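Local coordinates for lipoprotein (Shewanella oneidensis, PDB 3LHN) that is of unknown function but, as an NlpE-type lipoprotein with a calycin-like beta barrel, probably serves in the bacterial envelope and may bind lipid, at residues Ala40-Ile45 against Ser61-Lys66; Val36-Ser41 against Ala116-Leu121; Leu27-Val32 against Tyr94-Asn99. One frame throughout, in Å; residues are numbered along the deposited sequence.

Interaction 1: residues Ala40-Ile45 against Ser61-Lys66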
ATOM      1  N   ALA A  40       4.000   7.555   5.751  1.00  8.95           N
ATOM      2  CA  ALA A  40       5.098   7.316   4.806  1.00  8.21           C
ATOM      3  C   ALA A  40       5.497   8.558   4.015  1.00  8.31           C
ATOM      4  O   ALA A  40       6.685   8.757   3.719  1.00  7.68           O
ATOM      5  CB  ALA A  40       4.747   6.209   3.835  1.00 11.14           C
ATOM      6  N   SER A  41       4.529   9.408   3.676  1.00  9.48           N
ATOM      7  CA  SER A  41       4.884  10.595   2.876  1.00 10.50           C
ATOM      8  C   SER A  41       4.053  11.807   3.207  1.00 10.90           C
ATOM      9  O   SER A  41       3.660  12.573   2.330  1.00 11.19           O
ATOM     10  CB  SER A  41       4.796  10.294   1.369  1.00 12.94           C
ATOM     11  OG  SER A  41       3.468  10.000   1.040  1.00 16.18           O
ATOM     12  N   CYS A  42       3.885  12.027   4.492  1.00  9.08           N
ATOM     13  CA  CYS A  42       3.135  13.177   4.978  1.00  9.72           C
ATOM     14  C   CYS A  42       3.463  13.405   6.429  1.00  9.56           C
ATOM     15  O   CYS A  42       4.183  12.624   7.050  1.00  8.33           O
ATOM     16  CB  CYS A  42       1.652  12.992   4.709  1.00 10.62           C
ATOM     17  SG  CYS A  42       0.664  12.079   5.902  1.00 11.02           S
ATOM     18  N   GLU A  43       2.915  14.483   6.969  1.00  8.90           N
ATOM     19  CA  GLU A  43       3.271  14.897   8.310  1.00  9.28           C
ATOM     20  C   GLU A  43       2.952  13.842   9.364  1.00  9.52           C
ATOM     21  O   GLU A  43       3.690  13.646  10.333  1.00  9.24           O
ATOM     22  CB  GLU A  43       2.546  16.216   8.612  1.00  9.68           C
ATOM     23  CG  GLU A  43       2.552  16.555  10.091  1.00 12.60           C
ATOM     24  CD  GLU A  43       2.018  17.926  10.395  1.00 15.54           C
ATOM     25  OE1 GLU A  43       2.079  18.812   9.526  1.00 17.62           O
ATOM     26  OE2 GLU A  43       1.632  18.097  11.561  1.00 20.13           O
ATOM     27  N   GLY A  44       1.801  13.177   9.240  1.00  8.45           N
ATOM     28  CA  GLY A  44       1.389  12.206  10.202  1.00  8.86           C
ATOM     29  C   GLY A  44      -0.064  11.830   9.921  1.00  8.12           C
ATOM     30  O   GLY A  44      -0.701  12.474   9.096  1.00  9.43           O
ATOM     31  N   ILE A  45      -0.556  10.816  10.615  1.00  8.62           N
ATOM     32  CA  ILE A  45      -1.913  10.337  10.365  1.00  8.24           C
ATOM     33  C   ILE A  45      -2.705  10.462  11.669  1.00  8.83           C
ATOM     34  O   ILE A  45      -2.521   9.635  12.585  1.00  9.03           O
ATOM     35  CB  ILE A  45      -1.981   8.905   9.873  1.00  9.52           C
ATOM     36  CG1 ILE A  45      -0.955   8.611   8.766  1.00 10.61           C
ATOM     37  CG2 ILE A  45      -3.386   8.624   9.345  1.00 10.19           C
ATOM     38  CD1 ILE A  45      -0.884   7.125   8.403  1.00 13.38           C
ATOM     39  N   SER A  61      -8.957   8.493   9.424  1.00  9.78           N
ATOM     40  CA  SER A  61      -7.517   8.811   9.285  1.00  9.34           C
ATOM     41  C   SER A  61      -7.393  10.138   8.572  1.00 10.57           C
ATOM     42  O   SER A  61      -7.787  10.216   7.419  1.00 12.21           O
ATOM     43  CB  SER A  61      -6.786   7.768   8.436  1.00 11.33           C
ATOM     44  OG  SER A  61      -6.913   6.442   8.972  1.00 13.73           O
ATOM     45  N   ILE A  62      -6.912  11.182   9.243  1.00  9.35           N
ATOM     46  CA  ILE A  62      -6.619  12.449   8.586  1.00 10.04           C
ATOM     47  C   ILE A  62      -5.140  12.495   8.306  1.00  9.47           C
ATOM     48  O   ILE A  62      -4.285  12.481   9.223  1.00  9.21           O
ATOM     49  CB  ILE A  62      -7.000  13.645   9.445  1.00 11.75           C
ATOM     50  CG1 ILE A  62      -8.477  13.490   9.882  1.00 14.10           C
ATOM     51  CG2 ILE A  62      -6.717  14.958   8.738  1.00 12.37           C
ATOM     52  CD1 ILE A  62      -8.963  14.663  10.711  1.00 17.95           C
ATOM     53  N   TYR A  63      -4.812  12.486   7.011  1.00  9.15           N
ATOM     54  CA  TYR A  63      -3.441  12.595   6.566  1.00  9.05           C
ATOM     55  C   TYR A  63      -3.071  14.070   6.592  1.00  9.58           C
ATOM     56  O   TYR A  63      -3.521  14.873   5.771  1.00 11.32           O
ATOM     57  CB  TYR A  63      -3.283  11.948   5.197  1.00  9.29           C
ATOM     58  CG  TYR A  63      -3.367  10.455   5.260  1.00 10.66           C
ATOM     59  CD1 TYR A  63      -4.574   9.765   5.326  1.00 11.95           C
ATOM     60  CD2 TYR A  63      -2.219   9.696   5.290  1.00 12.17           C
ATOM     61  CE1 TYR A  63      -4.608   8.359   5.432  1.00 13.15           C
ATOM     62  CE2 TYR A  63      -2.256   8.326   5.381  1.00 13.41           C
ATOM     63  CZ  TYR A  63      -3.438   7.657   5.453  1.00 14.40           C
ATOM     64  OH  TYR A  63      -3.419   6.277   5.551  1.00 17.19           O
ATOM     65  N   LEU A  64      -2.226  14.418   7.536  1.00  9.70           N
ATOM     66  CA  LEU A  64      -1.868  15.788   7.861  1.00 11.25           C
ATOM     67  C   LEU A  64      -0.826  16.322   6.885  1.00 12.38           C
ATOM     68  O   LEU A  64      -0.083  15.568   6.258  1.00 11.41           O
ATOM     69  CB  LEU A  64      -1.269  15.855   9.268  1.00 11.20           C
ATOM     70  CG  LEU A  64      -2.186  15.326  10.359  1.00 12.35           C
ATOM     71  CD1 LEU A  64      -1.384  15.236  11.667  1.00 13.05           C
ATOM     72  CD2 LEU A  64      -3.490  16.172  10.464  1.00 12.86           C
ATOM     73  N   GLY A  65      -0.768  17.640   6.797  1.00 14.05           N
ATOM     74  CA  GLY A  65       0.220  18.334   5.989  1.00 14.36           C
ATOM     75  C   GLY A  65      -0.379  19.353   5.064  1.00 14.92           C
ATOM     76  O   GLY A  65      -1.569  19.702   5.148  1.00 14.36           O
ATOM     77  N   LYS A  66       0.451  19.785   4.126  0.50 13.92           N
ATOM     78  CA  LYS A  66       0.088  20.829   3.188  0.50 15.36           C
ATOM     79  C   LYS A  66      -0.981  20.341   2.195  0.50 16.54           C
ATOM     80  O   LYS A  66      -1.654  21.150   1.543  0.50 15.79           O
ATOM     81  CB  LYS A  66       1.369  21.328   2.479  0.50 14.91           C
ATOM     82  CG  LYS A  66       2.423  22.053   3.403  0.50 14.83           C
ATOM     83  CD  LYS A  66       3.879  22.143   2.790  0.50 14.32           C
TER
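Ile45, with chi1 at -46°, sets CG1 beside its own backbone N and leaves CG2 opposite that nitrogen, while Tyr63 swings its ring to the side of the backbone N (chi1 -72°); the two side chains thereby lie alongside each other, pointing the same way. They form an antiparallel non-hydrogen-bonded pair in the hairpin of strands 44-51 and 56-64, part of the calycin-type barrel. Ile45 CG2 sits over the middle of the Tyr63 ring, 4.0 Å from its centroid, a CH-pi contact. The CG1-CD1 branch stays on the same side of the ring, above its CD2-CE2 side, with Ile45 CD1 3.5 Å from Tyr63 CE2; a beta-branched residue can thus set two branches on one face. Phe71 also meets the ring, and Cys42, joined to Cys39 by a disulfide, places SG at its edge, 3.8 Å from Tyr63 CD2, as a sulfur-aromatic contact.

Toward the open end of the hairpin the backbone takes over. Leu64 N donates to Gly44 O at 2.9 Å in a nearly straight bond (170°), and Glu43 N reaches Leu64 O over a longer 3.3 Å, coming from above the carbonyl plane. A CB on Gly44 would lie beside Leu64 CD1, so the missing side chain leaves room for that leucine. Gly65 has backbone angles at which a CB would press on the preceding carbonyl, so glycine suits this position. Glu43 runs its extended chain obliquely across Leu64 and spends OE1 on a hydrogen bond to Thr112 of the second subunit. Its own CB rests 3.9 Å from Leu64 CB.

Interaction 2: residues Val36-Ser41 against Ala116-Leu121; sequences VLPCAS and AEHYIL. With GOL (glycerol), chain D.
Where the barrel closes between its first and last strands, Leu37 of strand 31-37 and Pro38 after it pack on His118 and Tyr119 of the 3-10 turn that leads into strand 120-123. Pro38 lays its ring obliquely across Tyr119. Pro38 CD stands over one face, toward the rim and 4.0 Å from the Tyr119 ring centroid, a CH-pi contact, while Pro38 CG comes to 3.4 Å from Tyr119 OH. A proline suits this place because its compact, rigid ring offers CD and CG to the aromatic face. The hydroxyl reaches onward to Cys39 O of the second subunit, so the ring is held both by packing and by a bond across the interface with that subunit. A leucine in place of Tyr119 would probably leave that Cys39 carbonyl without its partner and Pro38 without the flat surface it rests on.

No direct hydrogen bond joins the segments; a glycerol and a water add polar links. The glycerol, probably from the crystallisation liquor, gives its O1 proton to Val36 O at 2.8 Å and accepts at O1 from His118 ND1 at 2.8 Å (156°). Glycerol O2, near the plane of the imidazole at its edge, takes a second, weak bond from the same nitrogen. A water lies 2.9 Å from His118 O and 2.7 Å from Ile120 O, with a weak bond from Val36 N.

Leu37, with CG beside its backbone N (chi1 -66°), brings CD2 to 3.5 Å from His118 O, close to the Tyr119 backbone; the same methyl meets Leu121 CD2 at 4.1 Å. Around this apolar pair stand Thr47 of strand 44-51, Tyr94 of strand 93-97 and, against Leu37, Met103 of strand 100-103.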
ATOM      1  N   VAL A  36      -1.616   9.827  16.695  1.00  8.47           N
ATOM      2  CA  VAL A  36      -1.086  10.391  15.466  1.00  9.55           C
ATOM      3  C   VAL A  36       0.058   9.466  15.011  1.00  8.55           C
ATOM      4  O   VAL A  36       1.118   9.425  15.619  1.00 10.07           O
ATOM      5  CB  VAL A  36      -0.601  11.820  15.587  1.00 10.08           C
ATOM      6  CG1 VAL A  36      -0.115  12.297  14.160  1.00 11.66           C
ATOM      7  CG2 VAL A  36      -1.707  12.770  16.131  1.00 12.81           C
ATOM      8  N   LEU A  37      -0.206   8.668  13.990  1.00  8.63           N
ATOM      9  CA  LEU A  37       0.697   7.634  13.532  1.00  9.28           C
ATOM     10  C   LEU A  37       1.669   8.214  12.522  1.00  8.44           C
ATOM     11  O   LEU A  37       1.362   9.203  11.828  1.00  9.17           O
ATOM     12  CB  LEU A  37      -0.097   6.523  12.845  1.00  9.76           C
ATOM     13  CG  LEU A  37      -1.081   5.667  13.658  1.00 10.98           C
ATOM     14  CD1 LEU A  37      -1.937   4.782  12.781  1.00 12.06           C
ATOM     15  CD2 LEU A  37      -0.360   4.841  14.702  1.00 11.94           C
ATOM     16  N   PRO A  38       2.843   7.589  12.368  1.00  7.80           N
ATOM     17  CA  PRO A  38       3.737   8.042  11.322  1.00  7.97           C
ATOM     18  C   PRO A  38       3.172   7.822   9.950  1.00  8.95           C
ATOM     19  O   PRO A  38       2.475   6.845   9.717  1.00  9.57           O
ATOM     20  CB  PRO A  38       4.998   7.155  11.540  1.00  8.11           C
ATOM     21  CG  PRO A  38       4.925   6.798  12.986  1.00  8.18           C
ATOM     22  CD  PRO A  38       3.469   6.549  13.211  1.00  8.06           C
ATOM     23  N   CYS A  39       3.523   8.718   9.029  1.00  9.11           N
ATOM     24  CA  CYS A  39       2.986   8.684   7.666  1.00  9.31           C
ATOM     25  C   CYS A  39       4.126   8.480   6.693  1.00 10.06           C
ATOM     26  O   CYS A  39       5.128   9.148   6.806  1.00  9.05           O
ATOM     27  CB  CYS A  39       2.299  10.000   7.406  1.00  9.39           C
ATOM     28  SG  CYS A  39       1.441  10.110   5.816  1.00 11.22           S
ATOM     29  N   ALA A  40       4.000   7.555   5.751  1.00  8.95           N
ATOM     30  CA  ALA A  40       5.098   7.316   4.806  1.00  8.21           C
ATOM     31  C   ALA A  40       5.497   8.558   4.015  1.00  8.31           C
ATOM     32  O   ALA A  40       6.685   8.757   3.719  1.00  7.68           O
ATOM     33  CB  ALA A  40       4.747   6.209   3.835  1.00 11.14           C
ATOM     34  N   SER A  41       4.529   9.408   3.676  1.00  9.48           N
ATOM     35  CA  SER A  41       4.884  10.595   2.876  1.00 10.50           C
ATOM     36  C   SER A  41       4.053  11.807   3.207  1.00 10.90           C
ATOM     37  O   SER A  41       3.660  12.573   2.330  1.00 11.19           O
ATOM     38  CB  SER A  41       4.796  10.294   1.369  1.00 12.94           C
ATOM     39  OG  SER A  41       3.468  10.000   1.040  1.00 16.18           O
ATOM     40  N   ALA A 116       8.934   3.985  17.964  1.00 11.23           N
ATOM     41  CA  ALA A 116       8.111   2.936  18.546  1.00 10.89           C
ATOM     42  C   ALA A 116       6.849   3.423  19.260  1.00 11.00           C
ATOM     43  O   ALA A 116       5.767   2.848  19.145  1.00 11.31           O
ATOM     44  CB  ALA A 116       8.969   2.119  19.550  1.00 11.74           C
ATOM     45  N   GLU A 117       6.976   4.489  20.038  1.00 11.58           N
ATOM     46  CA  GLU A 117       5.839   4.941  20.816  1.00 13.56           C
ATOM     47  C   GLU A 117       4.776   5.665  19.983  1.00 12.95           C
ATOM     48  O   GLU A 117       3.630   5.843  20.417  1.00 12.60           O
ATOM     49  CB  GLU A 117       6.324   5.862  21.931  1.00 15.66           C
ATOM     50  CG  GLU A 117       7.346   5.232  22.908  1.00 17.82           C
ATOM     51  N   HIS A 118       5.142   6.040  18.760  1.00 11.26           N
ATOM     52  CA  HIS A 118       4.212   6.675  17.865  1.00 11.33           C
ATOM     53  C   HIS A 118       3.103   5.756  17.298  1.00 10.99           C
ATOM     54  O   HIS A 118       2.184   6.238  16.630  1.00 10.23           O
ATOM     55  CB  HIS A 118       4.987   7.294  16.680  1.00 11.08           C
ATOM     56  CG  HIS A 118       5.872   8.444  17.048  1.00 11.98           C
ATOM     57  ND1 HIS A 118       5.699   9.716  16.540  1.00 13.02           N
ATOM     58  CD2 HIS A 118       6.953   8.503  17.854  1.00 14.21           C
ATOM     59  CE1 HIS A 118       6.655  10.498  17.007  1.00 13.66           C
ATOM     60  NE2 HIS A 118       7.420   9.791  17.813  1.00 13.68           N
ATOM     61  N   TYR A 119       3.183   4.459  17.593  1.00  9.57           N
ATOM     62  CA  TYR A 119       2.239   3.468  17.089  1.00  9.49           C
ATOM     63  C   TYR A 119       1.123   3.148  18.116  1.00  9.11           C
ATOM     64  O   TYR A 119       0.271   2.315  17.868  1.00 10.80           O
ATOM     65  CB  TYR A 119       3.046   2.223  16.631  1.00  9.59           C
ATOM     66  CG  TYR A 119       3.887   2.557  15.449  1.00 10.20           C
ATOM     67  CD1 TYR A 119       3.375   2.582  14.164  1.00 10.10           C
ATOM     68  CD2 TYR A 119       5.210   2.925  15.608  1.00 10.40           C
ATOM     69  CE1 TYR A 119       4.144   2.932  13.079  1.00  8.68           C
ATOM     70  CE2 TYR A 119       5.977   3.308  14.534  1.00  9.88           C
ATOM     71  CZ  TYR A 119       5.443   3.309  13.268  1.00  9.09           C
ATOM     72  OH  TYR A 119       6.236   3.707  12.200  1.00  9.25           O
ATOM     73  N   ILE A 120       1.108   3.887  19.211  1.00  9.08           N
ATOM     74  CA  ILE A 120       0.098   3.708  20.278  1.00  9.26           C
ATOM     75  C   ILE A 120      -1.125   4.563  19.995  1.00  9.53           C
ATOM     76  O   ILE A 120      -1.017   5.782  19.759  1.00 10.50           O
ATOM     77  CB  ILE A 120       0.646   4.116  21.631  1.00 10.03           C
ATOM     78  CG1 ILE A 120       1.820   3.224  22.012  1.00 12.28           C
ATOM     79  CG2 ILE A 120      -0.479   3.990  22.699  1.00 11.95           C
ATOM     80  CD1 ILE A 120       2.621   3.727  23.183  1.00 14.95           C
ATOM     81  N   LEU A 121      -2.287   3.915  20.015  1.00  9.65           N
ATOM     82  CA  LEU A 121      -3.576   4.634  20.031  1.00  8.22           C
ATOM     83  C   LEU A 121      -4.188   4.485  21.437  1.00  8.90           C
ATOM     84  O   LEU A 121      -4.477   3.395  21.858  1.00 11.59           O
ATOM     85  CB  LEU A 121      -4.589   4.111  19.015  1.00  8.79           C
ATOM     86  CG  LEU A 121      -4.073   4.033  17.580  1.00  8.16           C
ATOM     87  CD1 LEU A 121      -5.157   3.461  16.674  1.00 10.06           C
ATOM     88  CD2 LEU A 121      -3.637   5.415  17.043  1.00 10.08           C
TER
HETATM   89  C1  GOL D   2       3.632  10.896  13.755  0.50 18.26           C
HETATM   90  O1  GOL D   2       3.684   9.768  14.567  0.50 16.37           O
HETATM   91  C2  GOL D   2       3.814  12.170  14.568  0.50 19.76           C
HETATM   92  O2  GOL D   2       4.905  12.030  15.444  0.50 20.44           O
HETATM   93  C3  GOL D   2       4.094  13.319  13.611  0.50 20.95           C
HETATM   94  O3  GOL D   2       2.910  13.684  12.939  0.50 21.74           O
HETATM   95  O   HOH W   1       0.100   7.639  18.072  1.00 14.91           O

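Interaction 3: residues Leu27-Val32 against Tyr94-Asn99; sequences LDWPGV and YLVGEN
Leu27 and Trp29 close on Val96 in the tight half of this small contact, which is made without a single hydrogen bond across it. Val96 CG1 serves both: it lies 3.6 Å from Trp29 CB and 3.9 Å from Leu27 CD1. The same Leu27 methyl runs over the backbone beyond, 3.4 Å from Gly97 O. A branched leucine suits the spot, since one methyl can reach the valine while the other meets Glu98. Val96 is buried, and it also touches Ile86 of strand 85-88 and Leu101 of strand 100-103.

Trp29 contributes its CB rather than its indole. With CG lodged between the backbone N and the carbonyl carbon (chi1 55°), the ring is led away from Val96, although CG1 still approaches it obliquely. Pro30 CD sits over one indole face near its rim, 3.3 Å above the Trp29 ring plane, Trp79 meets the ring edge-to-face, and NE1 of this buried residue is hydrogen-bonded to Gln24 O. Such a large ring thus has several neighbours to fill space with while its one polar atom is paired.

The outer side is looser. Within this contact Leu27 CD2 meets Glu98 CG at 3.7 Å, the two side chains crossing at about a right angle. Glu98 and Asn99 are exposed, and a glutamate is apt here because its methylene can lie on leucine at an exposed position. Asn99 OD1 and Asp28 O are both hydrogen-bonded to Lys123 NZ.

Asp28 centres an inverse gamma turn, with a weak 3.0 Å bond from Trp29 N to Leu27 O. A segment following the short helix 23-26, running into strand 31-37 and resting on strand 93-97, is consistent with an N-terminal segment closing a calycin-type barrel.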
ATOM      1  N   LEU A  27     -10.385  -7.491  28.825  1.00  6.39           N
ATOM      2  CA  LEU A  27     -10.348  -6.045  28.667  1.00  6.73           C
ATOM      3  C   LEU A  27     -11.692  -5.465  28.248  1.00  7.74           C
ATOM      4  O   LEU A  27     -12.448  -6.097  27.516  1.00  7.57           O
ATOM      5  CB  LEU A  27      -9.344  -5.646  27.582  1.00  8.15           C
ATOM      6  CG  LEU A  27      -7.872  -6.001  27.813  1.00  9.64           C
ATOM      7  CD1 LEU A  27      -6.952  -5.635  26.657  1.00 11.99           C
ATOM      8  CD2 LEU A  27      -7.386  -5.320  29.088  1.00 12.77           C
ATOM      9  N   ASP A  28     -11.953  -4.241  28.682  1.00  7.11           N
ATOM     10  CA  ASP A  28     -13.097  -3.463  28.215  1.00  8.18           C
ATOM     11  C   ASP A  28     -12.548  -2.771  26.947  1.00  8.69           C
ATOM     12  O   ASP A  28     -12.224  -1.572  26.924  1.00  9.78           O
ATOM     13  CB  ASP A  28     -13.617  -2.447  29.225  1.00 11.11           C
ATOM     14  CG  ASP A  28     -14.789  -1.640  28.665  1.00 17.13           C
ATOM     15  OD1 ASP A  28     -15.405  -2.121  27.710  1.00 19.83           O
ATOM     16  OD2 ASP A  28     -15.055  -0.553  29.212  1.00 22.43           O
ATOM     17  N   TRP A  29     -12.404  -3.548  25.894  1.00  7.05           N
ATOM     18  CA  TRP A  29     -11.783  -3.072  24.638  1.00  7.08           C
ATOM     19  C   TRP A  29     -12.726  -2.347  23.664  1.00  7.78           C
ATOM     20  O   TRP A  29     -12.254  -1.560  22.902  1.00  7.88           O
ATOM     21  CB  TRP A  29     -10.965  -4.166  23.918  1.00  7.13           C
ATOM     22  CG  TRP A  29     -11.765  -5.427  23.628  1.00  7.94           C
ATOM     23  CD1 TRP A  29     -11.808  -6.567  24.375  1.00  7.14           C
ATOM     24  CD2 TRP A  29     -12.683  -5.621  22.548  1.00  7.27           C
ATOM     25  NE1 TRP A  29     -12.714  -7.447  23.846  1.00  8.01           N
ATOM     26  CE2 TRP A  29     -13.244  -6.907  22.712  1.00  8.07           C
ATOM     27  CE3 TRP A  29     -13.103  -4.827  21.463  1.00  7.43           C
ATOM     28  CZ2 TRP A  29     -14.175  -7.432  21.827  1.00  8.71           C
ATOM     29  CZ3 TRP A  29     -14.024  -5.344  20.596  1.00  8.59           C
ATOM     30  CH2 TRP A  29     -14.567  -6.636  20.794  1.00  8.21           C
ATOM     31  N   PRO A  30     -14.035  -2.635  23.643  1.00  6.54           N
ATOM     32  CA  PRO A  30     -14.916  -1.815  22.754  1.00  7.74           C
ATOM     33  C   PRO A  30     -14.759  -0.338  23.150  1.00  8.41           C
ATOM     34  O   PRO A  30     -14.787  -0.000  24.312  1.00  9.16           O
ATOM     35  CB  PRO A  30     -16.320  -2.378  23.025  1.00  7.77           C
ATOM     36  CG  PRO A  30     -16.081  -3.758  23.474  1.00  7.76           C
ATOM     37  CD  PRO A  30     -14.831  -3.674  24.348  1.00  6.96           C
ATOM     38  N   GLY A  31     -14.571   0.506  22.166  1.00  7.33           N
ATOM     39  CA  GLY A  31     -14.362   1.905  22.423  1.00  8.01           C
ATOM     40  C   GLY A  31     -13.584   2.586  21.329  1.00  6.95           C
ATOM     41  O   GLY A  31     -13.396   2.035  20.236  1.00  7.89           O
ATOM     42  N   VAL A  32     -13.180   3.813  21.624  1.00  6.75           N
ATOM     43  CA  VAL A  32     -12.564   4.711  20.693  1.00  6.10           C
ATOM     44  C   VAL A  32     -11.136   4.988  21.085  1.00  6.21           C
ATOM     45  O   VAL A  32     -10.853   5.333  22.230  1.00  7.77           O
ATOM     46  CB  VAL A  32     -13.337   6.044  20.664  1.00  6.55           C
ATOM     47  CG1 VAL A  32     -12.732   7.059  19.667  1.00  9.00           C
ATOM     48  CG2 VAL A  32     -14.828   5.795  20.344  1.00  8.15           C
ATOM     49  N   TYR A  94      -3.268  -4.795  15.224  1.00  8.06           N
ATOM     50  CA  TYR A  94      -3.063  -4.134  16.489  1.00  8.26           C
ATOM     51  C   TYR A  94      -3.033  -5.107  17.647  1.00  7.96           C
ATOM     52  O   TYR A  94      -3.776  -6.089  17.674  1.00  9.14           O
ATOM     53  CB  TYR A  94      -4.189  -3.135  16.811  1.00  8.82           C
ATOM     54  CG  TYR A  94      -4.242  -1.917  15.927  1.00 10.31           C
ATOM     55  CD1 TYR A  94      -4.893  -1.940  14.731  1.00 11.09           C
ATOM     56  CD2 TYR A  94      -3.666  -0.727  16.356  1.00 10.10           C
ATOM     57  CE1 TYR A  94      -4.920  -0.804  13.891  1.00 11.01           C
ATOM     58  CE2 TYR A  94      -3.706   0.405  15.584  1.00 12.06           C
ATOM     59  CZ  TYR A  94      -4.328   0.355  14.375  1.00 10.46           C
ATOM     60  OH  TYR A  94      -4.345   1.522  13.641  1.00 15.64           O
ATOM     61  N   LEU A  95      -2.204  -4.802  18.623  1.00  8.29           N
ATOM     62  CA  LEU A  95      -2.160  -5.532  19.892  1.00  8.23           C
ATOM     63  C   LEU A  95      -3.126  -4.796  20.805  1.00  8.92           C
ATOM     64  O   LEU A  95      -2.978  -3.603  21.064  1.00  9.32           O
ATOM     65  CB  LEU A  95      -0.759  -5.534  20.498  1.00 10.12           C
ATOM     66  CG  LEU A  95      -0.597  -6.177  21.863  1.00 11.05           C
ATOM     67  CD1 LEU A  95      -0.758  -7.667  21.807  1.00 12.35           C
ATOM     68  CD2 LEU A  95       0.818  -5.818  22.339  1.00 12.29           C
ATOM     69  N   VAL A  96      -4.111  -5.522  21.343  1.00  8.28           N
ATOM     70  CA  VAL A  96      -5.136  -4.882  22.182  1.00  8.82           C
ATOM     71  C   VAL A  96      -4.632  -4.921  23.617  1.00  8.79           C
ATOM     72  O   VAL A  96      -4.358  -6.004  24.151  1.00 10.52           O
ATOM     73  CB  VAL A  96      -6.468  -5.636  22.054  1.00  9.19           C
ATOM     74  CG1 VAL A  96      -7.585  -4.966  22.893  1.00  9.98           C
ATOM     75  CG2 VAL A  96      -6.909  -5.747  20.582  1.00 10.59           C
ATOM     76  N   GLY A  97      -4.515  -3.757  24.244  1.00  7.96           N
ATOM     77  CA  GLY A  97      -3.957  -3.667  25.547  1.00  9.21           C
ATOM     78  C   GLY A  97      -4.827  -2.853  26.491  1.00  7.69           C
ATOM     79  O   GLY A  97      -5.907  -2.405  26.152  1.00  7.80           O
ATOM     80  N   GLU A  98      -4.336  -2.632  27.700  1.00  8.75           N
ATOM     81  CA  GLU A  98      -5.077  -1.834  28.685  1.00  9.03           C
ATOM     82  C   GLU A  98      -5.158  -0.370  28.251  1.00  7.94           C
ATOM     83  O   GLU A  98      -4.126   0.358  28.189  1.00  8.84           O
ATOM     84  CB  GLU A  98      -4.441  -1.953  30.081  1.00 11.26           C
ATOM     85  CG  GLU A  98      -4.593  -3.379  30.593  1.00 14.04           C
ATOM     86  CD  GLU A  98      -4.375  -3.570  32.066  1.00 19.04           C
ATOM     87  OE1 GLU A  98      -4.699  -2.623  32.838  1.00 22.11           O
ATOM     88  OE2 GLU A  98      -4.032  -4.735  32.430  1.00 21.63           O
ATOM     89  N   ASN A  99      -6.390   0.071  27.988  1.00  7.21           N
ATOM     90  CA  ASN A  99      -6.679   1.431  27.541  1.00  7.07           C
ATOM     91  C   ASN A  99      -5.928   1.854  26.274  1.00  7.58           C
ATOM     92  O   ASN A  99      -5.690   3.043  26.081  1.00  9.22           O
ATOM     93  CB  ASN A  99      -6.404   2.418  28.651  1.00  7.55           C
ATOM     94  CG  ASN A  99      -7.324   2.188  29.841  1.00  7.42           C
ATOM     95  OD1 ASN A  99      -8.501   1.856  29.663  1.00  8.68           O
ATOM     96  ND2 ASN A  99      -6.778   2.388  31.058  1.00  8.55           N
TER

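Interactions 1 and 2 are direct neighbours, their centres about 10 Å apart. Ile45 N lies 2.8 Å from Leu37 O, a probable hydrogen bond between strands 44-51 and 31-37, and the Cys39-Cys42 disulfide joins the two, with Cys39 SG 3.7 Å from Tyr63 CD2. The glycerol of interaction 2 also bonds to Glu43 O of interaction 1, and both contacts touch the second subunit. Interaction 3 lies on the other side of the chain's centre, about 24 Å from interaction 1 and 17 Å from interaction 2, centre to centre. Through Tyr94 it still reaches interaction 2: Leu121 CD1 packs 3.6 Å from Tyr94 CE2.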